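Local coordinates for protein putative Acetyltransferase (Lactobacillus plantarum WCFS1, PDB 3EFA) that probably transfers an acetyl group from acetyl-CoA to an amine of a still unidentified substrate, as a putative member of the GNAT family of N-acetyltransferases, at residues A[15-20]-A[50-55]; A[60-65]-A[94-99]; A[70-75]-A[98-103]; A[88-93]-A[117-122]. All coordinates share one frame; numbering follows the deposited sequence.

Contact 1: A[15-20]-A[50-55]; sequences RAAAYA and VLYLQP
Ala17 and Ala18 on helix 15-20 ride across the strand that carries Val50 and Tyr52, the two short axes running almost at right angles (93°) and approaching to 9.3 Å. The backbones come nearest at Ala18 and Val50, whose CA atoms lie 6.7 Å apart, a separation that small side chains on the helix allow. Val50 projects toward the helix and divides its two branches between the alanines. CG1, anti to the backbone N (chi1 -179°), reaches Ala17 CB at 4.1 Å, whereas CG2 meets Ala18 CB at 4.2 Å. Tyr52, two residues on and so on the same side of the strand, comes in with the phenol end of its ring: its OH is 3.5 Å from Ala17 CB, and the methyl meets the ring obliquely. Within the strand, Val50 CG1 sits 3.4 Å above one face of the Tyr52 ring, offset toward the rim, so the valine methyl and the phenol end lie against each other and both reach Ala17 CB. The Tyr52 hydroxyl has its polar partner in Asn14 OD1, just before the helical segment, and this hydrogen bond probably helps to hold the end of the ring beside Ala17. The contacts between the segments are all van der Waals, the phenol oxygen among them, and the summed buried surface is a modest 125 Å². In the fold, strand 48-52 lies between strands 5-9 and 57-66, with backbone bonds from Val50 to Ile7 and from Leu51 to Thr60. Helix 12-29 packs on the Val50 side, where Ala18 also touches Thr61; Leu51 faces the opposite side of the sheet, toward helix 88-102.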
# COMPACT_ATOMS: atom_id res chain seq x y z
N ARG A 15 -19.46 -4.18 -21.11
CA ARG A 15 -19.85 -3.86 -19.75
C ARG A 15 -20.79 -4.93 -19.19
O ARG A 15 -20.66 -5.37 -18.03
CB ARG A 15 -20.59 -2.53 -19.79
CG ARG A 15 -20.63 -1.76 -18.52
CD ARG A 15 -20.80 -0.30 -18.85
NE ARG A 15 -22.17 0.07 -19.16
CZ ARG A 15 -22.51 0.92 -20.12
NH1 ARG A 15 -21.58 1.49 -20.88
NH2 ARG A 15 -23.79 1.20 -20.33
N ALA A 16 -21.74 -5.35 -20.04
CA ALA A 16 -22.71 -6.36 -19.67
C ALA A 16 -22.03 -7.70 -19.37
O ALA A 16 -22.34 -8.35 -18.37
CB ALA A 16 -23.78 -6.53 -20.79
N ALA A 17 -21.12 -8.11 -20.25
CA ALA A 17 -20.35 -9.32 -20.05
C ALA A 17 -19.63 -9.33 -18.68
O ALA A 17 -19.67 -10.33 -17.95
CB ALA A 17 -19.33 -9.48 -21.20
N ALA A 18 -18.99 -8.21 -18.35
CA ALA A 18 -18.25 -8.07 -17.10
C ALA A 18 -19.19 -8.14 -15.88
O ALA A 18 -18.86 -8.81 -14.90
CB ALA A 18 -17.46 -6.80 -17.08
N TYR A 19 -20.35 -7.48 -15.94
CA TYR A 19 -21.30 -7.52 -14.83
C TYR A 19 -21.87 -8.95 -14.63
O TYR A 19 -22.08 -9.40 -13.50
CB TYR A 19 -22.47 -6.53 -15.04
CG TYR A 19 -22.13 -5.06 -14.94
CD1 TYR A 19 -20.82 -4.62 -14.92
CD2 TYR A 19 -23.14 -4.10 -14.92
CE1 TYR A 19 -20.51 -3.27 -14.84
CE2 TYR A 19 -22.84 -2.74 -14.85
CZ TYR A 19 -21.52 -2.33 -14.81
OH TYR A 19 -21.21 -0.98 -14.75
N ALA A 20 -22.13 -9.64 -15.73
CA ALA A 20 -22.72 -10.98 -15.67
C ALA A 20 -21.77 -11.96 -14.99
O ALA A 20 -22.20 -12.76 -14.15
CB ALA A 20 -23.14 -11.49 -17.10
N VAL A 50 -12.33 -8.03 -20.97
CA VAL A 50 -13.05 -9.31 -21.07
C VAL A 50 -12.44 -10.26 -22.11
O VAL A 50 -12.20 -9.86 -23.25
CB VAL A 50 -14.57 -9.08 -21.38
CG1 VAL A 50 -15.34 -10.42 -21.46
CG2 VAL A 50 -15.22 -8.17 -20.36
N LEU A 51 -12.22 -11.52 -21.71
CA LEU A 51 -11.75 -12.58 -22.63
C LEU A 51 -12.90 -13.49 -23.09
O LEU A 51 -13.61 -14.09 -22.28
CB LEU A 51 -10.60 -13.41 -22.01
CG LEU A 51 -9.81 -14.40 -22.89
CD1 LEU A 51 -8.36 -14.62 -22.42
CD2 LEU A 51 -10.53 -15.77 -23.10
N TYR A 52 -13.08 -13.59 -24.41
CA TYR A 52 -14.16 -14.38 -25.03
C TYR A 52 -13.62 -15.62 -25.78
O TYR A 52 -12.66 -15.51 -26.57
CB TYR A 52 -14.92 -13.52 -26.04
CG TYR A 52 -15.60 -12.27 -25.51
CD1 TYR A 52 -16.96 -12.26 -25.22
CD2 TYR A 52 -14.88 -11.08 -25.32
CE1 TYR A 52 -17.60 -11.12 -24.74
CE2 TYR A 52 -15.51 -9.92 -24.85
CZ TYR A 52 -16.87 -9.95 -24.56
OH TYR A 52 -17.52 -8.81 -24.09
N LEU A 53 -14.21 -16.79 -25.55
CA LEU A 53 -13.87 -17.94 -26.39
C LEU A 53 -14.65 -17.83 -27.68
O LEU A 53 -14.13 -18.09 -28.77
CB LEU A 53 -14.20 -19.26 -25.70
CG LEU A 53 -13.26 -19.69 -24.58
CD1 LEU A 53 -13.50 -21.15 -24.26
CD2 LEU A 53 -11.81 -19.46 -24.98
N GLN A 54 -15.91 -17.45 -27.55
CA GLN A 54 -16.75 -17.14 -28.69
C GLN A 54 -17.41 -15.81 -28.37
O GLN A 54 -17.32 -15.33 -27.23
CB GLN A 54 -17.81 -18.21 -28.90
CG GLN A 54 -17.30 -19.64 -28.84
CD GLN A 54 -18.44 -20.65 -28.74
OE1 GLN A 54 -19.62 -20.29 -28.83
NE2 GLN A 54 -18.08 -21.92 -28.54
N PRO A 55 -18.07 -15.20 -29.38
CA PRO A 55 -18.74 -13.91 -29.24
C PRO A 55 -19.89 -13.96 -28.24
O PRO A 55 -20.28 -12.92 -27.69
CB PRO A 55 -19.28 -13.63 -30.65
CG PRO A 55 -18.39 -14.45 -31.56
CD PRO A 55 -18.02 -15.67 -30.77

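Contact 2: A[60-65]-A[94-99]; sequences TTLRLE and TAAEEW
Leu62 and Leu64 on strand 60-65, together with Ala96 and Trp99 on helix 94-99, belong to the interface between the central sheet of the GNAT fold and its long helix 88-102. Backbones stay well apart, the nearest CA atoms being those of Leu64 and Ala96 at 8.6 Å, and the interval is bridged by side chains that bury 160 Å². Leu62 adopts the seldom used rotamer with CG between the backbone N and the carbonyl carbon (chi1 66°), and its CD2 reaches Ala96 CB at 4.1 Å. Leu64 deals with the indole through both methyls. CD2 approaches Trp99 CZ3 to 3.8 Å, while CD1 rides over one face of the ring, displaced toward the rim and 4.2 Å from CZ3. The side chains therefore meet at the benzo end of the indole, away from its NE1. Alternation along the strand sends Arg63 to the other side of the sheet. There it grips Glu65 side-on: NE (2.9 Å) and NH2 (3.0 Å) both bond to OE2, which lies in the guanidinium plane but is itself approached from above its carboxylate plane, both donors coming from the same face. Arg63 NH1 makes further salt bridges with Asp39 and Asp42. The strand thus separates two kinds of chemistry, a purely apolar seam against the helix and an ionic cluster behind it, in which three carboxylates probably compensate the buried guanidinium and limit its freedom to turn.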
# COMPACT_ATOMS: atom_id res chain seq x y z
N THR A 60 -13.59 -14.81 -18.62
CA THR A 60 -12.82 -14.21 -17.54
C THR A 60 -12.78 -12.68 -17.73
O THR A 60 -12.92 -12.19 -18.86
CB THR A 60 -11.40 -14.87 -17.41
OG1 THR A 60 -10.77 -14.46 -16.19
CG2 THR A 60 -10.50 -14.54 -18.61
N THR A 61 -12.63 -11.94 -16.63
CA THR A 61 -12.72 -10.47 -16.66
C THR A 61 -11.91 -9.78 -15.56
O THR A 61 -11.63 -10.37 -14.51
CB THR A 61 -14.21 -9.98 -16.56
OG1 THR A 61 -14.26 -8.55 -16.69
CG2 THR A 61 -14.82 -10.35 -15.21
N LEU A 62 -11.55 -8.53 -15.80
CA LEU A 62 -11.03 -7.64 -14.76
C LEU A 62 -11.44 -6.18 -15.01
O LEU A 62 -11.79 -5.81 -16.13
CB LEU A 62 -9.50 -7.79 -14.62
CG LEU A 62 -8.55 -7.38 -15.75
CD1 LEU A 62 -8.34 -5.87 -15.81
CD2 LEU A 62 -7.20 -8.09 -15.59
N ARG A 63 -11.41 -5.36 -13.96
CA ARG A 63 -11.80 -3.95 -14.07
C ARG A 63 -10.57 -3.03 -14.09
O ARG A 63 -9.66 -3.15 -13.24
CB ARG A 63 -12.76 -3.56 -12.92
CG ARG A 63 -13.31 -2.10 -13.00
CD ARG A 63 -14.44 -1.81 -11.99
NE ARG A 63 -13.94 -1.57 -10.62
CZ ARG A 63 -14.69 -1.20 -9.58
NH1 ARG A 63 -16.01 -1.01 -9.73
NH2 ARG A 63 -14.12 -1.01 -8.39
N LEU A 64 -10.53 -2.11 -15.05
CA LEU A 64 -9.41 -1.17 -15.11
C LEU A 64 -9.62 0.04 -14.19
O LEU A 64 -10.61 0.77 -14.33
CB LEU A 64 -9.13 -0.77 -16.57
CG LEU A 64 -8.74 -2.03 -17.38
CD1 LEU A 64 -9.38 -2.10 -18.75
CD2 LEU A 64 -7.22 -2.23 -17.47
N GLU A 65 -8.72 0.21 -13.22
CA GLU A 65 -8.80 1.26 -12.20
C GLU A 65 -7.51 2.10 -12.11
O GLU A 65 -6.69 1.92 -11.19
CB GLU A 65 -9.13 0.66 -10.81
CG GLU A 65 -10.32 -0.32 -10.80
CD GLU A 65 -10.59 -0.94 -9.42
OE1 GLU A 65 -10.00 -0.48 -8.40
OE2 GLU A 65 -11.39 -1.90 -9.35
N THR A 94 -1.73 -10.77 -18.49
CA THR A 94 -0.58 -10.49 -19.37
C THR A 94 -0.97 -9.52 -20.48
O THR A 94 -0.20 -8.62 -20.83
CB THR A 94 0.01 -11.79 -19.98
OG1 THR A 94 0.51 -12.64 -18.94
CG2 THR A 94 1.15 -11.48 -20.95
N ALA A 95 -2.18 -9.66 -21.03
CA ALA A 95 -2.64 -8.69 -22.04
C ALA A 95 -2.98 -7.30 -21.45
O ALA A 95 -2.71 -6.28 -22.07
CB ALA A 95 -3.80 -9.25 -22.87
N ALA A 96 -3.56 -7.26 -20.26
CA ALA A 96 -3.90 -5.98 -19.62
C ALA A 96 -2.66 -5.15 -19.24
O ALA A 96 -2.68 -3.91 -19.35
CB ALA A 96 -4.82 -6.20 -18.40
N GLU A 97 -1.59 -5.82 -18.80
CA GLU A 97 -0.31 -5.14 -18.55
C GLU A 97 0.22 -4.43 -19.80
O GLU A 97 0.62 -3.27 -19.73
CB GLU A 97 0.74 -6.11 -17.97
CG GLU A 97 0.46 -6.53 -16.52
CD GLU A 97 1.47 -7.54 -15.95
OE1 GLU A 97 2.55 -7.75 -16.55
OE2 GLU A 97 1.18 -8.13 -14.89
N GLU A 98 0.20 -5.12 -20.93
CA GLU A 98 0.65 -4.54 -22.20
C GLU A 98 -0.24 -3.35 -22.64
O GLU A 98 0.26 -2.31 -23.09
CB GLU A 98 0.75 -5.64 -23.27
CG GLU A 98 0.85 -5.15 -24.72
CD GLU A 98 2.14 -4.39 -25.01
OE1 GLU A 98 3.21 -4.83 -24.53
OE2 GLU A 98 2.09 -3.37 -25.72
N TRP A 99 -1.56 -3.49 -22.47
CA TRP A 99 -2.51 -2.39 -22.72
C TRP A 99 -2.18 -1.15 -21.86
O TRP A 99 -2.18 -0.02 -22.35
CB TRP A 99 -3.94 -2.89 -22.48
CG TRP A 99 -5.06 -1.92 -22.82
CD1 TRP A 99 -5.72 -1.81 -24.02
CD2 TRP A 99 -5.68 -0.97 -21.94
NE1 TRP A 99 -6.69 -0.84 -23.94
CE2 TRP A 99 -6.69 -0.31 -22.68
CE3 TRP A 99 -5.47 -0.61 -20.60
CZ2 TRP A 99 -7.48 0.70 -22.12
CZ3 TRP A 99 -6.26 0.39 -20.04
CH2 TRP A 99 -7.25 1.03 -20.80

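Contact 3: A[70-75]-A[98-103]; sequences HVMRFG and EWATQR. With FMT (formic acid), chain B.
Met72, modelled as selenomethionine, meets the helix with two parts of its side chain. At the base, CB lies 4.3 Å from Ala100 CB, where the backbones are also nearest. Beyond CG the chain folds twice (chi2 70°, chi3 60°), and these bends carry CE to the rim of the Trp99 indole, near its plane and 4.2 Å from CZ3. Met72 CG meanwhile rests 3.7 Å above one face of the neighbouring Phe74 ring, offset from its middle. The indole is further restrained by Arg103, whose guanidinium sits face-on above NE1 and whose NH1 bonds back to Trp99 O (2.9 Å); Phe8 stacks on Trp99 as well. Arg73 points to the other side of the strand. Its chain is extended except for a bend at chi3 (-57°), and it presents the guanidinium edge to a formate probably taken up from the crystallisation liquor, NH2 bonding to O1 at 3.2 Å with NH1 weakly assisting. NE is occupied by a salt bridge to Glu109, and Thr128 of the second subunit packs against the same side chain. With an alanine in place of Arg73, Glu109 would probably lose its counter-charge and the formate its anchoring donors. Strand 71-79, helix 88-102 and the parallel strand 107-113 form a beta-alpha-beta unit, and this contact packs its first strand against the end of its helix, as in the central acetyl-CoA-binding part of GNAT enzymes.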
# COMPACT_ATOMS: atom_id res chain seq x y z
N HIS A 70 0.97 7.25 -12.46
CA HIS A 70 1.25 6.22 -13.46
C HIS A 70 1.16 4.78 -12.93
O HIS A 70 1.78 3.87 -13.46
CB HIS A 70 2.61 6.47 -14.12
CG HIS A 70 2.72 7.81 -14.76
ND1 HIS A 70 3.44 8.85 -14.21
CD2 HIS A 70 2.17 8.30 -15.90
CE1 HIS A 70 3.35 9.92 -14.99
NE2 HIS A 70 2.58 9.61 -16.02
N VAL A 71 0.37 4.61 -11.87
CA VAL A 71 0.06 3.29 -11.33
C VAL A 71 -1.33 2.82 -11.80
O VAL A 71 -2.32 3.53 -11.61
CB VAL A 71 0.13 3.29 -9.78
CG1 VAL A 71 -0.30 1.93 -9.22
CG2 VAL A 71 1.55 3.65 -9.29
N MSE A 72 -1.38 1.65 -12.43
CA MSE A 72 -2.65 1.03 -12.83
C MSE A 72 -3.05 -0.07 -11.86
O MSE A 72 -2.29 -1.00 -11.63
CB MSE A 72 -2.57 0.43 -14.24
CG MSE A 72 -3.80 -0.40 -14.60
SE MSE A 72 -5.46 0.63 -14.88
CE MSE A 72 -4.80 1.73 -16.37
N ARG A 73 -4.24 0.05 -11.29
CA ARG A 73 -4.77 -1.04 -10.47
C ARG A 73 -5.73 -1.91 -11.29
O ARG A 73 -6.61 -1.38 -11.99
CB ARG A 73 -5.42 -0.51 -9.18
CG ARG A 73 -6.05 -1.60 -8.30
CD ARG A 73 -6.86 -0.99 -7.15
NE ARG A 73 -6.02 -0.12 -6.35
CZ ARG A 73 -6.44 0.69 -5.38
NH1 ARG A 73 -7.73 0.78 -5.10
NH2 ARG A 73 -5.56 1.43 -4.72
N PHE A 74 -5.54 -3.22 -11.23
CA PHE A 74 -6.44 -4.18 -11.87
C PHE A 74 -7.37 -4.79 -10.80
O PHE A 74 -6.89 -5.43 -9.86
CB PHE A 74 -5.65 -5.31 -12.53
CG PHE A 74 -4.56 -4.84 -13.47
CD1 PHE A 74 -4.87 -4.37 -14.75
CD2 PHE A 74 -3.22 -4.90 -13.08
CE1 PHE A 74 -3.87 -3.95 -15.63
CE2 PHE A 74 -2.20 -4.49 -13.95
CZ PHE A 74 -2.52 -4.01 -15.22
N GLY A 75 -8.68 -4.58 -10.92
CA GLY A 75 -9.62 -5.09 -9.93
C GLY A 75 -10.80 -5.93 -10.43
O GLY A 75 -10.89 -6.27 -11.63
N GLU A 98 0.20 -5.12 -20.93
CA GLU A 98 0.65 -4.54 -22.20
C GLU A 98 -0.24 -3.35 -22.64
O GLU A 98 0.26 -2.31 -23.09
CB GLU A 98 0.75 -5.64 -23.27
CG GLU A 98 0.85 -5.15 -24.72
CD GLU A 98 2.14 -4.39 -25.01
OE1 GLU A 98 3.21 -4.83 -24.53
OE2 GLU A 98 2.09 -3.37 -25.72
N TRP A 99 -1.56 -3.49 -22.47
CA TRP A 99 -2.51 -2.39 -22.72
C TRP A 99 -2.18 -1.15 -21.86
O TRP A 99 -2.18 -0.02 -22.35
CB TRP A 99 -3.94 -2.89 -22.48
CG TRP A 99 -5.06 -1.92 -22.82
CD1 TRP A 99 -5.72 -1.81 -24.02
CD2 TRP A 99 -5.68 -0.97 -21.94
NE1 TRP A 99 -6.69 -0.84 -23.94
CE2 TRP A 99 -6.69 -0.31 -22.68
CE3 TRP A 99 -5.47 -0.61 -20.60
CZ2 TRP A 99 -7.48 0.70 -22.12
CZ3 TRP A 99 -6.26 0.39 -20.04
CH2 TRP A 99 -7.25 1.03 -20.80
N ALA A 100 -1.88 -1.36 -20.58
CA ALA A 100 -1.54 -0.26 -19.67
C ALA A 100 -0.21 0.46 -19.99
O ALA A 100 -0.14 1.70 -19.96
CB ALA A 100 -1.53 -0.76 -18.21
N THR A 101 0.83 -0.31 -20.29
CA THR A 101 2.12 0.28 -20.67
C THR A 101 1.98 1.13 -21.93
O THR A 101 2.65 2.15 -22.07
CB THR A 101 3.24 -0.77 -20.89
OG1 THR A 101 2.95 -1.56 -22.05
CG2 THR A 101 3.40 -1.67 -19.67
N GLN A 102 1.10 0.71 -22.84
CA GLN A 102 0.85 1.47 -24.06
C GLN A 102 0.25 2.84 -23.75
O GLN A 102 0.37 3.77 -24.54
CB GLN A 102 -0.08 0.69 -25.01
CG GLN A 102 0.59 -0.48 -25.73
CD GLN A 102 -0.39 -1.27 -26.60
OE1 GLN A 102 -1.60 -1.03 -26.57
NE2 GLN A 102 0.14 -2.22 -27.36
N ARG A 103 -0.39 2.95 -22.60
CA ARG A 103 -1.02 4.22 -22.21
C ARG A 103 -0.22 4.98 -21.13
O ARG A 103 -0.74 5.88 -20.48
CB ARG A 103 -2.47 3.98 -21.79
CG ARG A 103 -3.36 3.67 -22.97
CD ARG A 103 -4.51 2.69 -22.68
NE ARG A 103 -5.25 2.42 -23.92
CZ ARG A 103 -4.87 1.53 -24.83
NH1 ARG A 103 -3.78 0.79 -24.65
NH2 ARG A 103 -5.59 1.36 -25.93
C FMT B . -7.73 2.75 -1.78
O1 FMT B . -7.31 3.29 -2.80
O2 FMT B . -7.61 1.54 -1.56

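Contact 4: A[88-93]-A[117-122]; sequences WGRQLL and QRFYEL. With FMT (formic acid), chain C.
The apolar part of this contact is Leu93 against Tyr120: CD2 approaches CE1 at 4.2 Å, at the edge of the ring and near its plane. With CG anti to the backbone N (chi1 178°), Leu93 stretches across to the short helix 117-122. Between the aromatic neighbours of that helix, Phe119 turns its edge to the phenol, its CD2 lying 3.8 Å above the centre of the Tyr120 ring. The charged part is Arg90 NH1, within 4.3 Å of Phe119 CE1; the guanidinium and the ring meet obliquely. The polar bonds lie within one helix or go to the ligand rather than across the interface. Gln117 NE2 bonds Glu121 OE2 (3.1 Å, 165°) one helical turn on, and Gly89 N donates to O1 of a formate probably from the crystallisation liquor, at 3.1 Å. A beta carbon on Gly89 would crowd that oxygen. Gly85, in the loop just before helix 88-102, and Gly89, in its first turn, each give an amide to the formate, probably an anion, consistent with the glycine-rich loop that binds the acetyl-CoA pyrophosphate in GNAT relatives; between the helices the contacts are van der Waals, with the Arg90 guanidinium near Phe119 as the one charged group.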
# COMPACT_ATOMS: atom_id res chain seq x y z
N TRP A 88 -6.53 -19.05 -18.18
CA TRP A 88 -7.17 -17.93 -18.87
C TRP A 88 -7.01 -16.57 -18.13
O TRP A 88 -6.69 -15.55 -18.75
CB TRP A 88 -8.66 -18.21 -19.20
CG TRP A 88 -8.87 -19.39 -20.15
CD1 TRP A 88 -9.45 -20.60 -19.85
CD2 TRP A 88 -8.49 -19.47 -21.54
NE1 TRP A 88 -9.47 -21.41 -20.96
CE2 TRP A 88 -8.88 -20.75 -22.01
CE3 TRP A 88 -7.86 -18.59 -22.43
CZ2 TRP A 88 -8.66 -21.16 -23.33
CZ3 TRP A 88 -7.65 -19.00 -23.75
CH2 TRP A 88 -8.05 -20.28 -24.18
N GLY A 89 -7.22 -16.57 -16.82
CA GLY A 89 -6.99 -15.36 -16.04
C GLY A 89 -5.58 -14.80 -16.24
O GLY A 89 -5.39 -13.59 -16.38
N ARG A 90 -4.60 -15.70 -16.27
CA ARG A 90 -3.20 -15.31 -16.44
C ARG A 90 -2.95 -14.69 -17.81
O ARG A 90 -2.20 -13.72 -17.94
CB ARG A 90 -2.29 -16.53 -16.21
CG ARG A 90 -0.84 -16.21 -15.86
CD ARG A 90 -0.07 -17.43 -15.34
NE ARG A 90 -0.27 -18.60 -16.19
CZ ARG A 90 -0.77 -19.76 -15.78
NH1 ARG A 90 -1.09 -19.93 -14.50
NH2 ARG A 90 -0.94 -20.76 -16.65
N GLN A 91 -3.59 -15.27 -18.84
CA GLN A 91 -3.56 -14.75 -20.20
C GLN A 91 -4.16 -13.34 -20.29
O GLN A 91 -3.59 -12.44 -20.93
CB GLN A 91 -4.33 -15.70 -21.14
CG GLN A 91 -4.01 -15.56 -22.62
CD GLN A 91 -3.13 -16.70 -23.15
OE1 GLN A 91 -2.96 -17.72 -22.48
NE2 GLN A 91 -2.59 -16.53 -24.36
N LEU A 92 -5.31 -13.14 -19.65
CA LEU A 92 -5.96 -11.82 -19.61
C LEU A 92 -5.05 -10.76 -18.97
O LEU A 92 -4.87 -9.66 -19.52
CB LEU A 92 -7.30 -11.89 -18.86
CG LEU A 92 -8.14 -10.59 -18.85
CD1 LEU A 92 -8.33 -10.00 -20.26
CD2 LEU A 92 -9.50 -10.76 -18.17
N LEU A 93 -4.48 -11.10 -17.81
CA LEU A 93 -3.63 -10.18 -17.08
C LEU A 93 -2.39 -9.78 -17.88
O LEU A 93 -2.04 -8.59 -17.94
CB LEU A 93 -3.22 -10.77 -15.73
CG LEU A 93 -2.28 -9.91 -14.88
CD1 LEU A 93 -2.96 -8.58 -14.48
CD2 LEU A 93 -1.79 -10.68 -13.63
N GLN A 117 -1.60 -15.00 -3.06
CA GLN A 117 -0.28 -14.39 -3.04
C GLN A 117 0.69 -15.05 -4.04
O GLN A 117 1.29 -14.36 -4.87
CB GLN A 117 0.30 -14.35 -1.61
CG GLN A 117 1.74 -13.86 -1.53
CD GLN A 117 2.20 -13.49 -0.11
OE1 GLN A 117 1.38 -13.28 0.80
NE2 GLN A 117 3.52 -13.37 0.07
N ARG A 118 0.81 -16.38 -3.96
CA ARG A 118 1.79 -17.11 -4.78
C ARG A 118 1.54 -16.97 -6.26
O ARG A 118 2.48 -16.79 -7.05
CB ARG A 118 1.82 -18.59 -4.41
CG ARG A 118 2.81 -19.39 -5.26
CD ARG A 118 2.79 -20.89 -4.94
NE ARG A 118 3.86 -21.67 -5.57
CZ ARG A 118 5.09 -21.24 -5.82
NH1 ARG A 118 5.47 -20.01 -5.49
NH2 ARG A 118 5.97 -22.05 -6.40
N PHE A 119 0.27 -17.08 -6.65
CA PHE A 119 -0.15 -16.86 -8.03
C PHE A 119 0.43 -15.54 -8.56
O PHE A 119 1.09 -15.52 -9.60
CB PHE A 119 -1.68 -16.87 -8.10
CG PHE A 119 -2.24 -16.53 -9.45
CD1 PHE A 119 -2.30 -17.48 -10.46
CD2 PHE A 119 -2.73 -15.26 -9.71
CE1 PHE A 119 -2.84 -17.17 -11.72
CE2 PHE A 119 -3.26 -14.94 -10.95
CZ PHE A 119 -3.32 -15.89 -11.96
N TYR A 120 0.20 -14.44 -7.84
CA TYR A 120 0.68 -13.14 -8.30
C TYR A 120 2.21 -13.01 -8.27
O TYR A 120 2.79 -12.31 -9.11
CB TYR A 120 -0.03 -11.97 -7.58
CG TYR A 120 -1.48 -11.83 -8.02
CD1 TYR A 120 -1.79 -11.44 -9.33
CD2 TYR A 120 -2.53 -12.10 -7.15
CE1 TYR A 120 -3.11 -11.34 -9.75
CE2 TYR A 120 -3.85 -11.99 -7.57
CZ TYR A 120 -4.13 -11.61 -8.87
OH TYR A 120 -5.45 -11.50 -9.29
N GLU A 121 2.85 -13.70 -7.33
CA GLU A 121 4.32 -13.75 -7.30
C GLU A 121 4.89 -14.42 -8.57
O GLU A 121 5.87 -13.95 -9.14
CB GLU A 121 4.83 -14.42 -6.02
CG GLU A 121 4.57 -13.57 -4.77
CD GLU A 121 5.03 -14.21 -3.46
OE1 GLU A 121 5.16 -15.45 -3.39
OE2 GLU A 121 5.23 -13.46 -2.48
N LEU A 122 4.26 -15.51 -9.03
CA LEU A 122 4.68 -16.13 -10.28
C LEU A 122 4.55 -15.17 -11.46
O LEU A 122 5.32 -15.26 -12.43
CB LEU A 122 3.88 -17.41 -10.58
CG LEU A 122 4.32 -18.67 -9.84
CD1 LEU A 122 3.44 -19.82 -10.24
CD2 LEU A 122 5.80 -19.01 -10.12
C FMT C . -8.47 -18.65 -13.53
O1 FMT C . -8.41 -18.48 -14.75
O2 FMT C . -8.71 -19.74 -12.99

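From the N terminus, contact 1 closes the first loop, bringing helix 12-29 back onto strand 48-52, and is complete before the others begin. Strand 57-66 then opens contact 2 and strand 71-79 opens contact 3; both close on helix 88-102, where they share Glu98 and Trp99. Contact 4 starts nearer the beginning of that helix, before those two have closed, and ends at helix 117-122, so it crosses both. Contact 1 reaches one face of the sheet and contacts 2 and 3 the other, with strands 48-52, 57-66 and 71-79 adjacent in order. Helix 88-102 is common to contacts 2, 3 and 4, and its Trp88 packs on Leu51 and Leu53 of contact 1.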